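P-nitrophenyl phosphatase (Pho2) (Archaeoglobus fulgidus, PDB 3QGM) probably hydrolyses phosphate esters such as p-nitrophenyl phosphate as a metal-dependent phosphatase of the haloacid dehalogenase (HAD) superfamily. Local coordinates at residues I12-I15 / D16-G20; E28-E31 / G32-L36; F256-L259 / K260-V263. One frame throughout, in Å; residues are numbered along the deposited sequence.

Overall arrangement
The three contacts cluster on one side of the chain's centre, on and beside the parallel sheet that contains strands 10-14, 207-211 and 254-256. Contact 1 spans the end of strand 10-14 and the loop after it, and binds the calcium ion through Asp14 and Asp16. Contact 2, on helix 27-38, is centred about 11 Å from it, and Leu36 CD1 meets Ile13 CD1 at 3.9 Å. Contact 3 starts helix 259-264 after strand 254-256, its centre about 9 Å from that of contact 2 and about 12 Å from that of contact 1; Leu259 CD2 lies 4.3 Å from Ile13 CD1. Contacts 2 and 3 stay clear of the metal, the side chain of Leu259 lying about 12 Å from it.

Contact 1 (I12-I15 / D16-G20); sequences IIDI and DGVIG. With CA (calcium ion), chain E.
Val18 folds back over Asp14 as the chain leaves the strand, its CB only 3.0 Å from Asp14 O, a buried carbonyl oxygen that has no polar partner in the model. CG2 of Val18 also lies 3.4 Å from Asp14 OD2, while CG1 turns to Ile13 CG2. That methyl, anti to the backbone N of Ile13, meets Ile19 CD1 at 3.5 Å, the two side chains crossing at about a right angle. Ile15 O closes the turn by accepting from Ile19 N (2.8 Å, nearly straight) in the carbonyl plane and from Val18 N above it. With both methyls gone, an alanine here is likely to leave a gap beside Ile13 CG2 and Asp14 OD2 less firmly backed. On the watery side the carboxylate of Asp14 grips calcium with both oxygens, OD2 at 2.4 Å, and Asp16 O binds at 2.3 Å; three waters and Asp212 complete the site. The side chain of Asp16 does not bind the metal here; its OD1 accepts a hydrogen bond from Ser22 N. The loop, consistent with the DxDx(T/V) signature of HAD enzymes, leaves strand 10-14 between strands 42-47 and 207-211, with Ile19 packed on Phe45 and against Val33 of helix 27-38.

Contact 2 (E28-E31 / G32-L36); sequences EGVE and GVKKL
Backbone i to i+4 bonds join Glu28-Val30 to Gly32-Lys34 in a regular alpha-helix, Gly32 N, Val33 N and Lys34 N donating to the carbonyl oxygens of Glu28, Gly29 and Val30, the last bond being 3.0 Å between Lys34 N and Val30 O and nearly in line with the carbonyl. Two pairs of side chains, Val30 with Lys34 and Glu31 with Lys35, lie side by side one turn apart, each pair pointing the same way. The charged pair is Glu31 and Lys35. Lys35 bends at its second torsion (chi2 85°), which turns the chain back along the helix, although its path is doubtful because CD sits too close to Glu31 O. Its NZ forms a salt bridge of 3.2 Å with Glu31 OE1, using the anti lone pair, the one facing away from the other oxygen. Lys34 takes the other course: its chain stays extended, and its CE passes 3.6 Å from Val30 CG1, so that the aliphatic part of the lysine rests beside the valine. Val33 turns to the interior, with its CG2 3.4 Å from Gly29 O. Gly29 has no side chain, and Leu259 comes up to its O. Separately, Lys260 lies beside Glu31. Val33 and Leu36 reach Phe45 and Ile43 of the neighbouring strand. The result is an amphipathic helix with an i to i+4 salt bridge on the flank beside helix 259-264, partly exposed to solvent, packed on the parallel sheet of a Rossmann-like HAD core.

Contact 3 (F256-L259 / K260-V263); sequences FNSL and KDMV
Phe256 lays one face of its ring over the start of the helix, with CA of Met262, a selenomethionine, above the ring centre. Followed outward, Phe256 CB comes no closer than 4.0 Å to Met262 N. CG then lies 3.6 Å from Met262 CA, and CD1 meets the same atom and Met262 N. On the other flank CD2 touches Met262 CB at 3.5 Å, and CE2 reaches Met262 CG. CE1 passes near Asp261 O, and CZ at the tip is again close to Met262 CA. The CH-pi contact of Met262 CA stands 10° off the ring normal. With CB directed at the helix, CG anti to the carbonyl carbon (chi1 -71°) lays the ring under Met262 CA. Further along Met262, the selenium and CE lie beside Leu259 CD1, the two side chains pointing the same way. Ser258 is the N-cap: its carbonyl oxygen receives Met262 N at 3.1 Å in the carbonyl plane, while its OG makes a weak bond of 3.5 Å to Asp261 OD2. The other carboxylate oxygen, Asp261 OD1, forms a salt bridge with Lys260 NZ at 2.7 Å, on the syn side but 30° out of the carboxylate plane. The ring thus settles on the first turn through dispersion and CH-pi contact, whereas the acid at this helix start probably gains from the helix dipole as well as from its lysine, offsetting the nearby like charge of Glu264.

Contact 1 (I12-I15 / D16-G20)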
ATOM      1  N   ILE A  12     -10.106   6.894 -30.178  1.00 30.90           N
ATOM      2  CA  ILE A  12      -9.111   6.765 -29.123  1.00 29.18           C
ATOM      3  C   ILE A  12      -9.100   5.283 -28.817  1.00 28.59           C
ATOM      4  O   ILE A  12     -10.105   4.743 -28.322  1.00 27.22           O
ATOM      5  CB  ILE A  12      -9.487   7.565 -27.882  1.00 28.87           C
ATOM      6  CG1 ILE A  12      -9.397   9.051 -28.246  1.00 28.16           C
ATOM      7  CG2 ILE A  12      -8.533   7.194 -26.703  1.00 28.84           C
ATOM      8  CD1 ILE A  12      -9.763  10.032 -27.127  1.00 28.80           C
ATOM      9  N   ILE A  13      -7.982   4.629 -29.172  1.00 27.37           N
ATOM     10  CA  ILE A  13      -7.890   3.157 -29.127  1.00 27.25           C
ATOM     11  C   ILE A  13      -6.908   2.672 -28.059  1.00 26.68           C
ATOM     12  O   ILE A  13      -5.728   2.994 -28.045  1.00 24.49           O
ATOM     13  CB  ILE A  13      -7.626   2.538 -30.504  1.00 27.40           C
ATOM     14  CG1 ILE A  13      -8.693   3.009 -31.513  1.00 27.67           C
ATOM     15  CG2 ILE A  13      -7.685   1.031 -30.408  1.00 24.76           C
ATOM     16  CD1 ILE A  13      -8.492   2.452 -32.946  1.00 30.55           C
ATOM     17  N   ASP A  14      -7.445   1.945 -27.095  1.00 26.91           N
ATOM     18  CA  ASP A  14      -6.604   1.171 -26.139  1.00 26.85           C
ATOM     19  C   ASP A  14      -5.769   0.157 -26.948  1.00 26.75           C
ATOM     20  O   ASP A  14      -6.264  -0.425 -27.928  1.00 26.50           O
ATOM     21  CB  ASP A  14      -7.570   0.531 -25.144  1.00 27.23           C
ATOM     22  CG  ASP A  14      -6.976  -0.568 -24.265  1.00 27.39           C
ATOM     23  OD1 ASP A  14      -5.823  -0.536 -23.742  1.00 26.54           O
ATOM     24  OD2 ASP A  14      -7.779  -1.496 -24.064  1.00 26.20           O
ATOM     25  N   ILE A  15      -4.499  -0.014 -26.574  1.00 25.74           N
ATOM     26  CA  ILE A  15      -3.606  -0.951 -27.260  1.00 25.00           C
ATOM     27  C   ILE A  15      -3.774  -2.370 -26.684  1.00 25.53           C
ATOM     28  O   ILE A  15      -4.196  -3.276 -27.400  1.00 25.71           O
ATOM     29  CB  ILE A  15      -2.148  -0.521 -27.132  1.00 25.25           C
ATOM     30  CG1 ILE A  15      -1.925   0.847 -27.806  1.00 24.83           C
ATOM     31  CG2 ILE A  15      -1.178  -1.569 -27.747  1.00 25.56           C
ATOM     32  CD1 ILE A  15      -0.565   1.475 -27.480  1.00 23.74           C
ATOM     33  N   ASP A  16      -3.460  -2.561 -25.409  1.00 26.17           N
ATOM     34  CA  ASP A  16      -3.470  -3.928 -24.835  1.00 28.01           C
ATOM     35  C   ASP A  16      -4.867  -4.511 -24.652  1.00 26.31           C
ATOM     36  O   ASP A  16      -5.733  -3.938 -23.966  1.00 25.91           O
ATOM     37  CB  ASP A  16      -2.658  -4.024 -23.531  1.00 29.05           C
ATOM     38  CG  ASP A  16      -1.734  -5.270 -23.512  1.00 34.23           C
ATOM     39  OD1 ASP A  16      -0.752  -5.302 -24.320  1.00 38.80           O
ATOM     40  OD2 ASP A  16      -2.013  -6.207 -22.721  1.00 40.46           O
ATOM     41  N   GLY A  17      -5.078  -5.647 -25.294  1.00 27.18           N
ATOM     42  CA  GLY A  17      -6.369  -6.356 -25.292  1.00 26.96           C
ATOM     43  C   GLY A  17      -7.146  -6.010 -26.553  1.00 27.05           C
ATOM     44  O   GLY A  17      -8.220  -6.566 -26.818  1.00 27.55           O
ATOM     45  N   VAL A  18      -6.621  -5.074 -27.338  1.00 27.02           N
ATOM     46  CA  VAL A  18      -7.346  -4.573 -28.512  1.00 27.07           C
ATOM     47  C   VAL A  18      -6.508  -4.819 -29.760  1.00 27.67           C
ATOM     48  O   VAL A  18      -6.971  -5.489 -30.689  1.00 27.76           O
ATOM     49  CB  VAL A  18      -7.694  -3.066 -28.419  1.00 27.91           C
ATOM     50  CG1 VAL A  18      -8.516  -2.596 -29.697  1.00 26.29           C
ATOM     51  CG2 VAL A  18      -8.411  -2.754 -27.135  1.00 26.38           C
ATOM     52  N   ILE A  19      -5.264  -4.351 -29.754  1.00 28.11           N
ATOM     53  CA  ILE A  19      -4.380  -4.499 -30.926  1.00 29.68           C
ATOM     54  C   ILE A  19      -3.246  -5.507 -30.721  1.00 29.80           C
ATOM     55  O   ILE A  19      -2.806  -6.220 -31.662  1.00 30.04           O
ATOM     56  CB  ILE A  19      -3.823  -3.135 -31.302  1.00 30.57           C
ATOM     57  CG1 ILE A  19      -4.994  -2.246 -31.723  1.00 32.20           C
ATOM     58  CG2 ILE A  19      -2.813  -3.226 -32.427  1.00 30.34           C
ATOM     59  CD1 ILE A  19      -4.815  -0.878 -31.195  1.00 36.56           C
ATOM     60  N   GLY A  20      -2.805  -5.609 -29.484  1.00 29.13           N
ATOM     61  CA  GLY A  20      -1.859  -6.619 -29.135  1.00 30.30           C
ATOM     62  C   GLY A  20      -2.016  -7.042 -27.703  1.00 30.30           C
ATOM     63  O   GLY A  20      -2.750  -6.451 -26.918  1.00 30.96           O
TER
HETATM   64 CA    CA E 503      -6.608  -2.611 -22.317  1.00 26.99          CA
HETATM   65  O   HOH W   1      -3.185  -0.366 -23.797  1.00 29.23           O
HETATM   66  O   HOH W   2      -6.249  -4.712 -21.127  1.00 26.34           O
HETATM   67  O   HOH W   3      -4.589  -2.120 -21.225  1.00 23.87           O
HETATM   68  O   HOH W   4      -7.468  -1.225 -20.941  1.00 23.98           O

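Contact 2 (E28-E31 / G32-L36)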
ATOM      1  N   GLU A  28      -7.101  -9.607 -35.494  1.00 37.84           N
ATOM      2  CA  GLU A  28      -8.367  -8.922 -35.778  0.50 38.10           C
ATOM      3  C   GLU A  28      -8.307  -7.445 -35.382  1.00 38.10           C
ATOM      4  O   GLU A  28      -8.967  -6.592 -35.999  1.00 38.80           O
ATOM      5  CB  GLU A  28      -9.522  -9.608 -35.047  0.50 38.76           C
ATOM      6  CG  GLU A  28      -9.621 -11.104 -35.283  0.50 38.56           C
ATOM      7  CD  GLU A  28      -9.081 -11.948 -34.114  0.50 38.69           C
ATOM      8  OE1 GLU A  28      -7.926 -11.744 -33.679  0.50 33.64           O
ATOM      9  OE2 GLU A  28      -9.827 -12.845 -33.661  0.50 38.85           O
ATOM     10  N   GLY A  29      -7.524  -7.140 -34.342  1.00 36.86           N
ATOM     11  CA  GLY A  29      -7.243  -5.746 -33.961  1.00 36.21           C
ATOM     12  C   GLY A  29      -6.338  -4.997 -34.942  1.00 36.39           C
ATOM     13  O   GLY A  29      -6.590  -3.830 -35.295  1.00 36.10           O
ATOM     14  N   VAL A  30      -5.267  -5.652 -35.392  1.00 36.53           N
ATOM     15  CA  VAL A  30      -4.402  -5.080 -36.421  1.00 36.39           C
ATOM     16  C   VAL A  30      -5.197  -4.788 -37.688  1.00 37.41           C
ATOM     17  O   VAL A  30      -5.141  -3.680 -38.216  1.00 37.43           O
ATOM     18  CB  VAL A  30      -3.175  -6.021 -36.745  1.00 37.20           C
ATOM     19  CG1 VAL A  30      -2.543  -5.647 -38.084  1.00 35.48           C
ATOM     20  CG2 VAL A  30      -2.141  -5.991 -35.609  1.00 35.70           C
ATOM     21  N   GLU A  31      -5.934  -5.787 -38.174  1.00 38.33           N
ATOM     22  CA  GLU A  31      -6.766  -5.636 -39.341  1.00 39.29           C
ATOM     23  C   GLU A  31      -7.684  -4.408 -39.181  1.00 38.56           C
ATOM     24  O   GLU A  31      -7.803  -3.570 -40.068  1.00 37.06           O
ATOM     25  CB  GLU A  31      -7.655  -6.875 -39.512  1.00 41.80           C
ATOM     26  CG  GLU A  31      -7.037  -8.192 -40.100  1.00 46.73           C
ATOM     27  CD  GLU A  31      -8.083  -9.368 -40.101  1.00 52.08           C
ATOM     28  OE1 GLU A  31      -8.926  -9.398 -41.047  1.00 55.68           O
ATOM     29  OE2 GLU A  31      -8.073 -10.242 -39.159  1.00 52.45           O
ATOM     30  N   GLY A  32      -8.350  -4.316 -38.039  1.00 37.61           N
ATOM     31  CA  GLY A  32      -9.276  -3.229 -37.789  1.00 37.53           C
ATOM     32  C   GLY A  32      -8.635  -1.870 -37.865  1.00 37.39           C
ATOM     33  O   GLY A  32      -9.227  -0.918 -38.366  1.00 36.81           O
ATOM     34  N   VAL A  33      -7.422  -1.754 -37.343  1.00 37.75           N
ATOM     35  CA  VAL A  33      -6.717  -0.476 -37.419  1.00 37.58           C
ATOM     36  C   VAL A  33      -6.461  -0.146 -38.859  1.00 38.85           C
ATOM     37  O   VAL A  33      -6.708   0.967 -39.317  1.00 39.19           O
ATOM     38  CB  VAL A  33      -5.364  -0.523 -36.692  1.00 37.35           C
ATOM     39  CG1 VAL A  33      -4.492   0.721 -37.107  1.00 36.07           C
ATOM     40  CG2 VAL A  33      -5.575  -0.564 -35.203  1.00 35.32           C
ATOM     41  N   LYS A  34      -5.952  -1.133 -39.589  1.00 39.87           N
ATOM     42  CA  LYS A  34      -5.635  -0.917 -40.980  1.00 41.33           C
ATOM     43  C   LYS A  34      -6.863  -0.499 -41.772  1.00 41.84           C
ATOM     44  O   LYS A  34      -6.795   0.460 -42.545  1.00 41.94           O
ATOM     45  CB  LYS A  34      -4.974  -2.162 -41.575  1.00 42.36           C
ATOM     46  CG  LYS A  34      -3.587  -2.462 -40.986  1.00 44.03           C
ATOM     47  CD  LYS A  34      -2.903  -3.555 -41.823  1.00 48.81           C
ATOM     48  CE  LYS A  34      -1.636  -4.079 -41.185  1.00 50.45           C
ATOM     49  NZ  LYS A  34      -1.120  -5.298 -41.893  1.00 52.08           N
ATOM     50  N   LYS A  35      -7.996  -1.179 -41.577  1.00 41.77           N
ATOM     51  CA  LYS A  35      -9.229  -0.785 -42.262  1.00 43.04           C
ATOM     52  C   LYS A  35      -9.686   0.621 -41.872  1.00 43.44           C
ATOM     53  O   LYS A  35     -10.223   1.351 -42.728  1.00 43.20           O
ATOM     54  CB  LYS A  35     -10.379  -1.793 -42.056  1.00 43.64           C
ATOM     55  CG  LYS A  35     -10.264  -3.090 -42.894  1.00 47.58           C
ATOM     56  CD  LYS A  35      -9.390  -4.180 -42.235  1.00 50.12           C
ATOM     57  CE  LYS A  35      -9.613  -5.604 -42.821  1.00 53.28           C
ATOM     58  NZ  LYS A  35      -8.448  -6.536 -42.507  1.00 55.18           N
ATOM     59  N   LEU A  36      -9.461   1.003 -40.607  1.00 43.09           N
ATOM     60  CA  LEU A  36      -9.781   2.363 -40.140  1.00 43.80           C
ATOM     61  C   LEU A  36      -8.961   3.485 -40.810  1.00 44.39           C
ATOM     62  O   LEU A  36      -9.513   4.533 -41.115  1.00 44.45           O
ATOM     63  CB  LEU A  36      -9.632   2.487 -38.610  1.00 43.61           C
ATOM     64  CG  LEU A  36     -10.819   2.044 -37.742  1.00 44.01           C
ATOM     65  CD1 LEU A  36     -10.480   2.225 -36.256  1.00 44.08           C
ATOM     66  CD2 LEU A  36     -12.093   2.802 -38.104  1.00 44.55           C
TER

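Contact 3 (F256-L259 / K260-V263)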
ATOM      1  N   PHE A 256     -18.473  -5.226 -29.364  1.00 37.19           N
ATOM      2  CA  PHE A 256     -18.087  -5.990 -30.535  1.00 37.24           C
ATOM      3  C   PHE A 256     -17.075  -7.027 -30.103  1.00 37.02           C
ATOM      4  O   PHE A 256     -16.335  -6.816 -29.150  1.00 37.94           O
ATOM      5  CB  PHE A 256     -17.452  -5.112 -31.614  1.00 37.43           C
ATOM      6  CG  PHE A 256     -18.393  -4.211 -32.286  1.00 38.24           C
ATOM      7  CD1 PHE A 256     -19.310  -4.713 -33.207  1.00 40.83           C
ATOM      8  CD2 PHE A 256     -18.390  -2.856 -32.000  1.00 38.87           C
ATOM      9  CE1 PHE A 256     -20.208  -3.882 -33.824  1.00 42.27           C
ATOM     10  CE2 PHE A 256     -19.269  -2.010 -32.618  1.00 40.88           C
ATOM     11  CZ  PHE A 256     -20.200  -2.519 -33.523  1.00 43.10           C
ATOM     12  N   ASN A 257     -17.028  -8.132 -30.831  1.00 36.65           N
ATOM     13  CA  ASN A 257     -16.080  -9.183 -30.540  1.00 36.55           C
ATOM     14  C   ASN A 257     -14.653  -8.643 -30.664  1.00 34.66           C
ATOM     15  O   ASN A 257     -13.839  -8.877 -29.803  1.00 33.86           O
ATOM     16  CB  ASN A 257     -16.320 -10.399 -31.462  1.00 37.01           C
ATOM     17  CG  ASN A 257     -17.419 -11.329 -30.928  1.00 40.87           C
ATOM     18  OD1 ASN A 257     -17.588 -11.468 -29.718  1.00 45.71           O
ATOM     19  ND2 ASN A 257     -18.131 -11.996 -31.828  1.00 40.13           N
ATOM     20  N   SER A 258     -14.386  -7.908 -31.733  1.00 33.77           N
ATOM     21  CA  SER A 258     -13.070  -7.339 -31.957  1.00 33.21           C
ATOM     22  C   SER A 258     -13.196  -6.030 -32.720  1.00 33.20           C
ATOM     23  O   SER A 258     -14.270  -5.696 -33.229  1.00 32.16           O
ATOM     24  CB  SER A 258     -12.219  -8.314 -32.800  1.00 32.84           C
ATOM     25  OG  SER A 258     -12.761  -8.381 -34.090  1.00 32.46           O
ATOM     26  N   LEU A 259     -12.079  -5.303 -32.826  1.00 33.21           N
ATOM     27  CA  LEU A 259     -12.085  -4.037 -33.560  1.00 33.59           C
ATOM     28  C   LEU A 259     -12.475  -4.242 -35.048  1.00 35.96           C
ATOM     29  O   LEU A 259     -13.153  -3.396 -35.665  1.00 34.76           O
ATOM     30  CB  LEU A 259     -10.715  -3.355 -33.428  1.00 32.92           C
ATOM     31  CG  LEU A 259     -10.568  -1.996 -34.083  1.00 30.30           C
ATOM     32  CD1 LEU A 259     -11.447  -0.993 -33.354  1.00 30.30           C
ATOM     33  CD2 LEU A 259      -9.077  -1.624 -34.011  1.00 28.78           C
ATOM     34  N   LYS A 260     -12.027  -5.367 -35.614  1.00 38.08           N
ATOM     35  CA  LYS A 260     -12.396  -5.728 -36.994  1.00 40.31           C
ATOM     36  C   LYS A 260     -13.905  -5.665 -37.145  1.00 40.74           C
ATOM     37  O   LYS A 260     -14.416  -5.006 -38.046  1.00 40.69           O
ATOM     38  CB  LYS A 260     -11.857  -7.121 -37.357  1.00 41.28           C
ATOM     39  CG  LYS A 260     -12.544  -7.820 -38.524  1.00 44.79           C
ATOM     40  CD  LYS A 260     -11.899  -9.188 -38.785  1.00 48.40           C
ATOM     41  CE  LYS A 260     -12.931 -10.252 -39.158  1.00 51.55           C
ATOM     42  NZ  LYS A 260     -13.954 -10.489 -38.042  1.00 55.38           N
ATOM     43  N   ASP A 261     -14.608  -6.333 -36.239  1.00 40.79           N
ATOM     44  CA  ASP A 261     -16.057  -6.374 -36.294  1.00 41.53           C
ATOM     45  C   ASP A 261     -16.694  -4.986 -36.126  1.00 40.97           C
ATOM     46  O   ASP A 261     -17.681  -4.667 -36.817  1.00 40.46           O
ATOM     47  CB  ASP A 261     -16.611  -7.347 -35.247  1.00 42.63           C
ATOM     48  CG  ASP A 261     -16.161  -8.797 -35.475  1.00 44.16           C
ATOM     49  OD1 ASP A 261     -15.918  -9.215 -36.628  1.00 49.09           O
ATOM     50  OD2 ASP A 261     -16.039  -9.532 -34.478  1.00 47.20           O
HETATM   51  N   MSE A 262     -16.126  -4.160 -35.248  1.00 39.32           N
HETATM   52  CA  MSE A 262     -16.598  -2.793 -35.067  1.00 39.31           C
HETATM   53  C   MSE A 262     -16.527  -2.090 -36.401  1.00 40.87           C
HETATM   54  O   MSE A 262     -17.474  -1.370 -36.804  1.00 40.03           O
HETATM   55  CB  MSE A 262     -15.742  -2.006 -34.089  1.00 37.76           C
HETATM   56  CG  MSE A 262     -16.230  -0.543 -33.894  1.00 37.37           C
HETATM   57 SE   MSE A 262     -14.989   0.701 -33.091  0.60 32.75          SE
HETATM   58  CE  MSE A 262     -14.153   1.265 -34.761  1.00 40.28           C
ATOM     59  N   VAL A 263     -15.395  -2.272 -37.072  1.00 40.96           N
ATOM     60  CA  VAL A 263     -15.177  -1.573 -38.340  1.00 42.87           C
ATOM     61  C   VAL A 263     -16.100  -2.122 -39.441  1.00 44.39           C
ATOM     62  O   VAL A 263     -16.571  -1.352 -40.276  1.00 45.97           O
ATOM     63  CB  VAL A 263     -13.695  -1.598 -38.816  1.00 42.07           C
ATOM     64  CG1 VAL A 263     -13.595  -0.899 -40.135  1.00 43.31           C
ATOM     65  CG2 VAL A 263     -12.781  -0.917 -37.801  1.00 40.29           C
TER